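PDB 5Z06: BDI_3064 protein from Parabacteroides distasonis ATCC 8503, which hydrolyses linear beta-1,2-glucan and beta-1,2-glucooligosaccharides of four or more glucose units from the non-reducing end, releasing sophorose. Local coordinates for residues K17-Y22 against R37-V42; L54-V59 against I172-I177; D65-I70 against A157-P162. All coordinates share one frame; numbering follows the deposited sequence.

Contact 1 of 3, residues K17-Y22 against R37-V42; sequences KGDYFY and RHHLPV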
loop_
_atom_site.group_PDB
_atom_site.type_symbol
_atom_site.label_atom_id
_atom_site.label_comp_id
_atom_site.label_asym_id
_atom_site.label_seq_id
_atom_site.Cartn_x
_atom_site.Cartn_y
_atom_site.Cartn_z
ATOM N N LYS A 17 0.823 12.685 13.581
ATOM C CA LYS A 17 0.676 13.832 14.448
ATOM C C LYS A 17 1.850 14.742 14.260
ATOM O O LYS A 17 2.813 14.403 13.572
ATOM C CB LYS A 17 0.595 13.409 15.914
ATOM C CG LYS A 17 -0.689 12.677 16.223
ATOM C CD LYS A 17 -0.638 11.963 17.560
ATOM C CE LYS A 17 -1.742 10.908 17.632
ATOM N NZ LYS A 17 -1.506 9.974 18.768
ATOM N N GLY A 18 1.726 15.918 14.868
ATOM C CA GLY A 18 2.825 16.841 15.073
ATOM C C GLY A 18 3.039 17.775 13.915
ATOM O O GLY A 18 2.893 18.958 14.052
ATOM N N ASP A 19 3.402 17.215 12.776
ATOM C CA ASP A 19 3.696 17.978 11.589
ATOM C C ASP A 19 3.362 17.177 10.336
ATOM O O ASP A 19 3.184 15.972 10.394
ATOM C CB ASP A 19 5.175 18.366 11.584
ATOM C CG ASP A 19 6.111 17.161 11.676
ATOM O OD1 ASP A 19 6.310 16.423 10.691
ATOM O OD2 ASP A 19 6.684 16.956 12.748
ATOM N N TYR A 20 3.311 17.876 9.206
ATOM C CA TYR A 20 2.758 17.335 7.990
ATOM C C TYR A 20 3.843 17.220 6.931
ATOM O O TYR A 20 4.421 18.215 6.470
ATOM C CB TYR A 20 1.593 18.177 7.473
ATOM C CG TYR A 20 0.910 17.496 6.310
ATOM C CD1 TYR A 20 0.419 16.193 6.445
ATOM C CD2 TYR A 20 0.802 18.113 5.059
ATOM C CE1 TYR A 20 -0.174 15.536 5.381
ATOM C CE2 TYR A 20 0.185 17.455 4.000
ATOM C CZ TYR A 20 -0.290 16.157 4.176
ATOM O OH TYR A 20 -0.879 15.441 3.171
ATOM N N PHE A 21 4.111 15.984 6.552
ATOM C CA PHE A 21 5.230 15.698 5.728
ATOM C C PHE A 21 5.136 16.488 4.445
ATOM O O PHE A 21 6.100 17.103 4.046
ATOM C CB PHE A 21 5.364 14.192 5.419
ATOM C CG PHE A 21 6.454 13.931 4.454
ATOM C CD1 PHE A 21 7.745 13.793 4.893
ATOM C CD2 PHE A 21 6.205 13.945 3.102
ATOM C CE1 PHE A 21 8.782 13.623 3.999
ATOM C CE2 PHE A 21 7.239 13.787 2.198
ATOM C CZ PHE A 21 8.528 13.616 2.647
ATOM N N TYR A 22 3.959 16.496 3.841
ATOM C CA TYR A 22 3.754 17.125 2.539
ATOM C C TYR A 22 3.424 18.600 2.676
ATOM O O TYR A 22 2.412 19.073 2.169
ATOM C CB TYR A 22 2.627 16.421 1.814
ATOM C CG TYR A 22 2.962 15.003 1.467
ATOM C CD1 TYR A 22 3.800 14.714 0.402
ATOM C CD2 TYR A 22 2.455 13.953 2.209
ATOM C CE1 TYR A 22 4.109 13.403 0.074
ATOM C CE2 TYR A 22 2.769 12.651 1.891
ATOM C CZ TYR A 22 3.573 12.384 0.821
ATOM O OH TYR A 22 3.840 11.083 0.546
ATOM N N ARG A 37 10.871 21.149 11.412
ATOM C CA ARG A 37 11.750 20.735 10.301
ATOM C C ARG A 37 11.213 21.211 8.965
ATOM O O ARG A 37 11.245 20.500 7.978
ATOM C CB ARG A 37 11.947 19.218 10.273
ATOM C CG ARG A 37 12.551 18.622 11.526
ATOM C CD ARG A 37 12.431 17.102 11.471
ATOM N NE ARG A 37 11.168 16.713 12.102
ATOM C CZ ARG A 37 10.076 16.237 11.509
ATOM N NH1 ARG A 37 10.013 15.992 10.200
ATOM N NH2 ARG A 37 9.019 15.978 12.268
ATOM N N HIS A 38 10.736 22.452 8.963
ATOM C CA HIS A 38 10.208 23.115 7.790
ATOM C C HIS A 38 8.961 22.479 7.239
ATOM O O HIS A 38 8.687 22.604 6.053
ATOM C CB HIS A 38 11.299 23.293 6.723
ATOM C CG HIS A 38 12.498 24.005 7.247
ATOM N ND1 HIS A 38 12.446 25.322 7.664
ATOM C CD2 HIS A 38 13.757 23.580 7.490
ATOM C CE1 HIS A 38 13.641 25.690 8.095
ATOM N NE2 HIS A 38 14.453 24.651 8.005
ATOM N N HIS A 39 8.188 21.844 8.117
ATOM C CA HIS A 39 6.884 21.314 7.787
ATOM C C HIS A 39 5.923 22.085 8.661
ATOM O O HIS A 39 6.291 22.568 9.741
ATOM C CB HIS A 39 6.763 19.829 8.107
ATOM C CG HIS A 39 7.684 18.949 7.317
ATOM N ND1 HIS A 39 7.622 18.833 5.945
ATOM C CD2 HIS A 39 8.670 18.110 7.716
ATOM C CE1 HIS A 39 8.548 17.985 5.533
ATOM N NE2 HIS A 39 9.196 17.531 6.587
ATOM N N LEU A 40 4.694 22.179 8.184
ATOM C CA LEU A 40 3.632 22.817 8.899
ATOM C C LEU A 40 3.237 21.966 10.065
ATOM O O LEU A 40 3.272 20.747 9.952
ATOM C CB LEU A 40 2.416 23.019 8.009
ATOM C CG LEU A 40 2.554 24.179 7.051
ATOM C CD1 LEU A 40 1.346 24.211 6.134
ATOM C CD2 LEU A 40 2.666 25.494 7.813
ATOM N N PRO A 41 2.860 22.598 11.189
ATOM C CA PRO A 41 2.347 21.802 12.289
ATOM C C PRO A 41 0.983 21.261 11.982
ATOM O O PRO A 41 0.233 21.846 11.205
ATOM C CB PRO A 41 2.295 22.787 13.462
ATOM C CG PRO A 41 3.185 23.901 13.071
ATOM C CD PRO A 41 3.053 23.996 11.582
ATOM N N VAL A 42 0.668 20.136 12.587
ATOM C CA VAL A 42 -0.639 19.550 12.470
ATOM C C VAL A 42 -1.343 19.876 13.763
ATOM O O VAL A 42 -0.905 19.461 14.833
ATOM C CB VAL A 42 -0.555 18.034 12.298
ATOM C CG1 VAL A 42 -1.936 17.404 12.377
ATOM C CG2 VAL A 42 0.075 17.714 10.958
HETATM O O HOH W 1 -0.703 16.774 15.689
#

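Contact 2 of 3, residues L54-V59 against I172-I177; sequences LELTYV and IYLDDI. With CA (calcium ion), chain C.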
loop_
_atom_site.group_PDB
_atom_site.type_symbol
_atom_site.label_atom_id
_atom_site.label_comp_id
_atom_site.label_asym_id
_atom_site.label_seq_id
_atom_site.Cartn_x
_atom_site.Cartn_y
_atom_site.Cartn_z
ATOM N N LEU A 54 -4.089 21.781 9.430
ATOM C CA LEU A 54 -2.776 22.349 9.370
ATOM C C LEU A 54 -2.780 23.686 10.067
ATOM O O LEU A 54 -3.696 24.504 9.878
ATOM C CB LEU A 54 -2.326 22.507 7.925
ATOM C CG LEU A 54 -2.126 21.192 7.178
ATOM C CD1 LEU A 54 -1.812 21.482 5.729
ATOM C CD2 LEU A 54 -0.974 20.423 7.782
ATOM N N GLU A 55 -1.744 23.900 10.870
ATOM C CA GLU A 55 -1.605 25.118 11.618
ATOM C C GLU A 55 -0.738 26.043 10.818
ATOM O O GLU A 55 0.369 25.696 10.435
ATOM C CB GLU A 55 -0.960 24.870 12.977
ATOM C CG GLU A 55 -1.116 26.064 13.906
ATOM C CD GLU A 55 -0.168 26.049 15.078
ATOM O OE1 GLU A 55 0.310 24.963 15.443
ATOM O OE2 GLU A 55 0.114 27.142 15.627
ATOM N N LEU A 56 -1.250 27.236 10.582
ATOM C CA LEU A 56 -0.492 28.240 9.892
ATOM C C LEU A 56 -0.321 29.411 10.858
ATOM O O LEU A 56 -1.181 30.291 10.945
ATOM C CB LEU A 56 -1.210 28.629 8.593
ATOM C CG LEU A 56 -0.321 29.427 7.648
ATOM C CD1 LEU A 56 0.613 28.496 6.894
ATOM C CD2 LEU A 56 -1.149 30.245 6.666
ATOM N N THR A 57 0.772 29.383 11.612
ATOM C CA THR A 57 1.057 30.423 12.605
ATOM C C THR A 57 2.257 31.173 12.107
ATOM O O THR A 57 3.319 30.587 11.862
ATOM C CB THR A 57 1.253 29.858 14.014
ATOM O OG1 THR A 57 -0.013 29.396 14.484
ATOM C CG2 THR A 57 1.788 30.910 14.997
ATOM N N TYR A 58 2.068 32.475 11.920
ATOM C CA TYR A 58 3.073 33.298 11.278
ATOM C C TYR A 58 3.133 34.708 11.821
ATOM O O TYR A 58 2.182 35.208 12.410
ATOM C CB TYR A 58 2.828 33.350 9.763
ATOM C CG TYR A 58 1.487 33.930 9.396
ATOM C CD1 TYR A 58 0.346 33.119 9.345
ATOM C CD2 TYR A 58 1.341 35.304 9.140
ATOM C CE1 TYR A 58 -0.898 33.646 9.011
ATOM C CE2 TYR A 58 0.091 35.853 8.811
ATOM C CZ TYR A 58 -1.020 35.028 8.760
ATOM O OH TYR A 58 -2.256 35.549 8.453
ATOM N N VAL A 59 4.281 35.330 11.569
ATOM C CA VAL A 59 4.512 36.744 11.756
ATOM C C VAL A 59 5.017 37.272 10.421
ATOM O O VAL A 59 6.068 36.868 9.930
ATOM C CB VAL A 59 5.553 37.013 12.860
ATOM C CG1 VAL A 59 5.778 38.511 13.036
ATOM C CG2 VAL A 59 5.089 36.400 14.179
ATOM N N ILE A 172 -3.807 30.797 11.894
ATOM C CA ILE A 172 -4.986 30.290 11.209
ATOM C C ILE A 172 -4.813 28.786 11.005
ATOM O O ILE A 172 -3.692 28.272 10.949
ATOM C CB ILE A 172 -5.286 31.060 9.898
ATOM C CG1 ILE A 172 -4.238 30.775 8.829
ATOM C CG2 ILE A 172 -5.386 32.561 10.207
ATOM C CD1 ILE A 172 -4.463 31.492 7.518
ATOM N N TYR A 173 -5.933 28.095 10.917
ATOM C CA TYR A 173 -5.942 26.702 10.618
ATOM C C TYR A 173 -6.515 26.491 9.231
ATOM O O TYR A 173 -7.481 27.137 8.847
ATOM C CB TYR A 173 -6.747 25.956 11.651
ATOM C CG TYR A 173 -6.274 26.229 13.040
ATOM C CD1 TYR A 173 -5.241 25.491 13.598
ATOM C CD2 TYR A 173 -6.844 27.245 13.803
ATOM C CE1 TYR A 173 -4.804 25.739 14.891
ATOM C CE2 TYR A 173 -6.411 27.496 15.094
ATOM C CZ TYR A 173 -5.399 26.740 15.630
ATOM O OH TYR A 173 -4.956 26.991 16.894
ATOM N N LEU A 174 -5.886 25.588 8.488
ATOM C CA LEU A 174 -6.291 25.242 7.138
ATOM C C LEU A 174 -6.596 23.762 7.137
ATOM O O LEU A 174 -5.801 22.951 7.615
ATOM C CB LEU A 174 -5.182 25.537 6.152
ATOM C CG LEU A 174 -4.561 26.924 6.294
ATOM C CD1 LEU A 174 -3.405 27.017 5.313
ATOM C CD2 LEU A 174 -5.577 28.029 6.036
ATOM N N ASP A 175 -7.768 23.431 6.627
ATOM C CA ASP A 175 -8.197 22.079 6.476
ATOM C C ASP A 175 -8.888 21.910 5.114
ATOM O O ASP A 175 -9.316 22.882 4.485
ATOM C CB ASP A 175 -9.153 21.730 7.623
ATOM C CG ASP A 175 -9.177 20.263 7.930
ATOM O OD1 ASP A 175 -8.422 19.502 7.306
ATOM O OD2 ASP A 175 -9.952 19.842 8.805
ATOM N N ASP A 176 -8.970 20.668 4.667
ATOM C CA ASP A 176 -9.727 20.296 3.479
ATOM C C ASP A 176 -9.398 21.129 2.257
ATOM O O ASP A 176 -10.280 21.659 1.577
ATOM C CB ASP A 176 -11.185 20.297 3.826
ATOM C CG ASP A 176 -11.446 19.453 5.024
ATOM O OD1 ASP A 176 -10.968 18.300 5.030
ATOM O OD2 ASP A 176 -12.062 19.947 5.975
ATOM N N ILE A 177 -8.097 21.210 2.009
ATOM C CA ILE A 177 -7.534 21.941 0.902
ATOM C C ILE A 177 -7.594 20.982 -0.261
ATOM O O ILE A 177 -6.944 19.924 -0.263
ATOM C CB ILE A 177 -6.091 22.349 1.156
ATOM C CG1 ILE A 177 -5.972 23.057 2.510
ATOM C CG2 ILE A 177 -5.613 23.240 0.027
ATOM C CD1 ILE A 177 -4.572 23.337 2.949
HETATM CA CA CA C . -9.013 17.441 8.511
#

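Contact 3 of 3, residues D65-I70 against A157-P162; sequences DWYSEI and AVALRP. With GOL (glycerol), chain F.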
loop_
_atom_site.group_PDB
_atom_site.type_symbol
_atom_site.label_atom_id
_atom_site.label_comp_id
_atom_site.label_asym_id
_atom_site.label_seq_id
_atom_site.Cartn_x
_atom_site.Cartn_y
_atom_site.Cartn_z
ATOM N N ASP A 65 10.309 37.667 5.381
ATOM C CA ASP A 65 9.432 36.919 4.512
ATOM C C ASP A 65 9.143 35.575 5.136
ATOM O O ASP A 65 9.912 35.096 5.958
ATOM C CB ASP A 65 10.097 36.731 3.146
ATOM C CG ASP A 65 9.092 36.564 2.017
ATOM O OD1 ASP A 65 7.885 36.887 2.168
ATOM O OD2 ASP A 65 9.529 36.095 0.959
ATOM N N TRP A 66 8.014 34.990 4.763
ATOM C CA TRP A 66 7.786 33.595 5.005
ATOM C C TRP A 66 7.098 32.961 3.819
ATOM O O TRP A 66 6.461 33.631 3.009
ATOM C CB TRP A 66 7.017 33.362 6.318
ATOM C CG TRP A 66 5.653 33.950 6.419
ATOM C CD1 TRP A 66 5.298 35.103 7.062
ATOM C CD2 TRP A 66 4.439 33.392 5.909
ATOM N NE1 TRP A 66 3.948 35.301 6.977
ATOM C CE2 TRP A 66 3.391 34.270 6.274
ATOM C CE3 TRP A 66 4.138 32.246 5.177
ATOM C CZ2 TRP A 66 2.060 34.030 5.933
ATOM C CZ3 TRP A 66 2.826 32.003 4.843
ATOM C CH2 TRP A 66 1.800 32.896 5.207
ATOM N N TYR A 67 7.258 31.647 3.729
ATOM C CA TYR A 67 6.678 30.855 2.676
ATOM C C TYR A 67 6.131 29.578 3.295
ATOM O O TYR A 67 6.767 28.968 4.169
ATOM C CB TYR A 67 7.733 30.512 1.640
ATOM C CG TYR A 67 7.182 29.653 0.535
ATOM C CD1 TYR A 67 6.366 30.201 -0.449
ATOM C CD2 TYR A 67 7.447 28.278 0.493
ATOM C CE1 TYR A 67 5.838 29.407 -1.449
ATOM C CE2 TYR A 67 6.927 27.477 -0.504
ATOM C CZ TYR A 67 6.131 28.038 -1.464
ATOM O OH TYR A 67 5.626 27.247 -2.442
ATOM N N SER A 68 4.956 29.184 2.848
ATOM C CA SER A 68 4.462 27.878 3.152
ATOM C C SER A 68 3.836 27.288 1.928
ATOM O O SER A 68 3.330 28.010 1.084
ATOM C CB SER A 68 3.430 27.928 4.256
ATOM O OG SER A 68 3.160 26.619 4.666
ATOM N N GLU A 69 3.884 25.966 1.828
ATOM C CA GLU A 69 3.076 25.281 0.842
ATOM C C GLU A 69 2.580 23.956 1.357
ATOM O O GLU A 69 3.256 23.295 2.154
ATOM C CB GLU A 69 3.847 25.078 -0.450
ATOM C CG GLU A 69 5.101 24.254 -0.303
ATOM C CD GLU A 69 5.742 23.955 -1.642
ATOM O OE1 GLU A 69 6.054 22.778 -1.898
ATOM O OE2 GLU A 69 5.927 24.900 -2.445
ATOM N N ILE A 70 1.398 23.585 0.880
ATOM C CA ILE A 70 0.782 22.323 1.165
ATOM C C ILE A 70 0.864 21.541 -0.137
ATOM O O ILE A 70 0.250 21.906 -1.138
ATOM C CB ILE A 70 -0.663 22.506 1.619
ATOM C CG1 ILE A 70 -0.702 23.323 2.906
ATOM C CG2 ILE A 70 -1.310 21.159 1.883
ATOM C CD1 ILE A 70 -0.934 24.792 2.701
ATOM N N ALA A 157 1.356 22.215 -5.482
ATOM C CA ALA A 157 1.153 22.689 -4.129
ATOM C C ALA A 157 0.331 23.940 -4.091
ATOM O O ALA A 157 0.321 24.702 -5.045
ATOM C CB ALA A 157 2.493 22.923 -3.445
ATOM N N VAL A 158 -0.378 24.116 -2.982
ATOM C CA VAL A 158 -0.985 25.372 -2.626
ATOM C C VAL A 158 0.069 26.149 -1.843
ATOM O O VAL A 158 0.515 25.690 -0.793
ATOM C CB VAL A 158 -2.236 25.151 -1.783
ATOM C CG1 VAL A 158 -2.769 26.465 -1.240
ATOM C CG2 VAL A 158 -3.286 24.470 -2.631
ATOM N N ALA A 159 0.455 27.313 -2.376
ATOM C CA ALA A 159 1.492 28.158 -1.810
ATOM C C ALA A 159 0.888 29.300 -1.016
ATOM O O ALA A 159 -0.157 29.853 -1.384
ATOM C CB ALA A 159 2.373 28.709 -2.913
ATOM N N LEU A 160 1.558 29.653 0.082
ATOM C CA LEU A 160 1.092 30.717 0.952
ATOM C C LEU A 160 2.225 31.653 1.248
ATOM O O LEU A 160 3.366 31.227 1.446
ATOM C CB LEU A 160 0.513 30.165 2.240
ATOM C CG LEU A 160 -0.693 29.263 2.022
ATOM C CD1 LEU A 160 -0.919 28.367 3.229
ATOM C CD2 LEU A 160 -1.938 30.077 1.712
ATOM N N ARG A 161 1.886 32.938 1.246
ATOM C CA ARG A 161 2.837 34.006 1.448
ATOM C C ARG A 161 2.208 35.053 2.341
ATOM O O ARG A 161 0.986 35.057 2.520
ATOM C CB ARG A 161 3.232 34.628 0.103
ATOM C CG ARG A 161 4.474 34.033 -0.518
ATOM C CD ARG A 161 5.309 35.072 -1.286
ATOM N NE ARG A 161 6.518 34.459 -1.825
ATOM C CZ ARG A 161 7.578 34.075 -1.101
ATOM N NH1 ARG A 161 7.626 34.256 0.228
ATOM N NH2 ARG A 161 8.615 33.501 -1.715
ATOM N N PRO A 162 3.037 35.948 2.904
ATOM C CA PRO A 162 2.508 36.995 3.767
ATOM C C PRO A 162 1.436 37.846 3.080
ATOM O O PRO A 162 1.480 38.065 1.858
ATOM C CB PRO A 162 3.743 37.872 4.055
ATOM C CG PRO A 162 4.908 37.012 3.799
ATOM C CD PRO A 162 4.480 36.145 2.660
HETATM C C1 GOL F . 11.317 31.545 0.727
HETATM O O1 GOL F . 10.360 31.760 -0.324
HETATM C C2 GOL F . 11.509 32.728 1.687
HETATM O O2 GOL F . 10.270 33.378 1.941
HETATM C C3 GOL F . 12.009 32.282 3.054
HETATM O O3 GOL F . 13.320 31.695 3.021
#

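Contact 1 of 3, residues K17-Y22 against R37-V42
Gly18 and Tyr20 meet Val42 and Leu40 in a single beta bridge, centred on Asp19 and Pro41, between two loops at the edge of the calcium-bearing beta-sandwich. Val42 N reaches Gly18 O at 2.9 Å along a nearly straight N-H. In return Tyr20 N gives a more bent bond to Leu40 O at 3.0 Å. Packing is tight just inside this pair: the CG2 branch of Val42 presses on the Asp19 carbonyl carbon, 3.4 Å away, and also touches Tyr20 CB. Leu40 turns its side chain into the sandwich, against Leu56 and Ile70.

The His39 ring is wedged between the two backbones. Phe21 CA sits over one face, 4.1 Å from the ring centroid, and Arg37 O covers the opposite face toward its rim. CG lies anti to the carbonyl carbon (chi1 -64°), which brings ND1 to its hydrogen-bond partner, Ser23 O, just beyond the segment. An alanine here would probably leave Ser23 O without this partner and open a gap between Phe21 CA and Arg37 O.

The solvent side is looser. Gly18 is exposed, and a water bridges its N to Val42 O. Arg37, also exposed and touched by a crystal neighbour, bends at its third torsion, bringing the guanidinium to the Asp19 carboxylate. Asp19 itself is buried and well held: Asn657 bonds to its OD1 and to Lys17 O, and with Phe21 meeting Trp658 edge-to-face this corner of the sandwich is joined to the glycoamylase-like part of the chain. The other carboxylate oxygen, Asp19 OD2, reaches out to a salt bridge with Arg37 NH2 at 2.6 Å, the carboxylate and guanidinium planes 71° apart.

Contact 2 of 3, residues L54-V59 against I172-I177
In the calcium-bearing sheet of the beta-sandwich, Leu54 and Leu56 pair antiparallel with Leu174 and Ile172, joining strands 53-59 and 169-180. Both are hydrogen-bonded pairs. Leu54 N meets Leu174 O at 2.8 Å and Leu174 N returns a bond to Leu54 O; Leu56 and Ile172 exchange a similar couple, the bond from Leu56 N to Ile172 O being 2.7 Å.

The leucines and Ile172 line the face turned to the second sheet. Leu56 and Ile172 run side by side in the same direction, with CD2 of Leu56 3.6 Å from CD1 of Ile172. The isoleucine gets there by placing CG1 between its backbone N and carbonyl carbon (chi1 69°), which also sets CG1 near the edge of the Tyr58 ring. Further along, Leu54 CD1 touches Ile177 CD1 more loosely.

On the other face the non-hydrogen-bonded pair Glu55 and Tyr173 lie alongside each other, the aliphatic Glu55 CG 3.8 Å from ring atom CE1 of Tyr173. The carboxylate lies alongside the ring, its plane 35° from the ring's: OE2 accepts from Thr57 OG1, and OE1 makes a salt bridge with Lys34, so both oxygens of this buried acid have a partner.

Where strand 169-180 passes beyond the pairing, Asp175 grips calcium with both oxygens, OD1 at 2.5 Å and OD2 at 2.6 Å from the ion. Glu12, Asn13, Thr49 and Asn52 share the site, tying loops to the strand. Asp175 OD1 additionally takes a bond from Asp176 N at 2.9 Å, arriving from above the carboxylate plane.

Contact 3 of 3, residues D65-I70 against A157-P162
Asp65 OD2 and Arg161 NH1 form a salt bridge of 2.7 Å at the end of two antiparallel strands in the five-stranded sheet of the beta-sandwich. The carboxylate and guanidinium planes are nearly parallel, 16° apart. A glycerol, probably from the crystallisation liquor, bonds to both, only weakly to Asp65 OD2: Arg161 NH2 donates to its O1 at 2.8 Å, NH1 to its O2 over a longer but straight path. Tyr67 CD1 stands over the centre of the guanidinium, 4.1 Å above its plane.

Next to this, Pro162 CG rides on the five-membered ring of Trp66, 3.8 Å from its centroid. The Trp66 side chain starts between its backbone N and carbonyl carbon (chi1 61°), which lays the indole along the Leu160-Pro162 backbone; NE1 is fixed by Ser60 OG.

Behind these groups the strands hold register through two hydrogen-bonded pairs, Ser68 with Leu160 and Ile70 with Val158. Ile70 CD1 meets Leu160 CD1 at 3.6 Å on the face packed against the other sheet, while Ala159 CB, on the opposite face, touches Tyr67 at CE1 and OH. Farther out, Glu69 OE2 forms a salt bridge with Arg108, and OE1 takes Gln71 NE2. With an arginine on one oxygen and an amide N-H on the other, this buried carboxylate is likely to stay ionised.

How the contacts relate
All three contacts lie on one side of the chain's centre, in the two-sheet beta-sandwich. Contact 1 closes first along the chain; contact 2 opens next, and contact 3 falls entirely within the stretch between its two segments, since strand 53-59 leads into 65-71 and strand 155-161 into 169-180. Contacts 2 and 3 belong to facing sheets with centres about 10 Å apart, and their leucines and isoleucines interlock as the sandwich core. Contact 1, its centre about 11 Å from that of contact 2 and 14 Å from that of contact 3, packs Leu40 against strands of both sheets, so that loops facing the glycoamylase-like part are built onto the core.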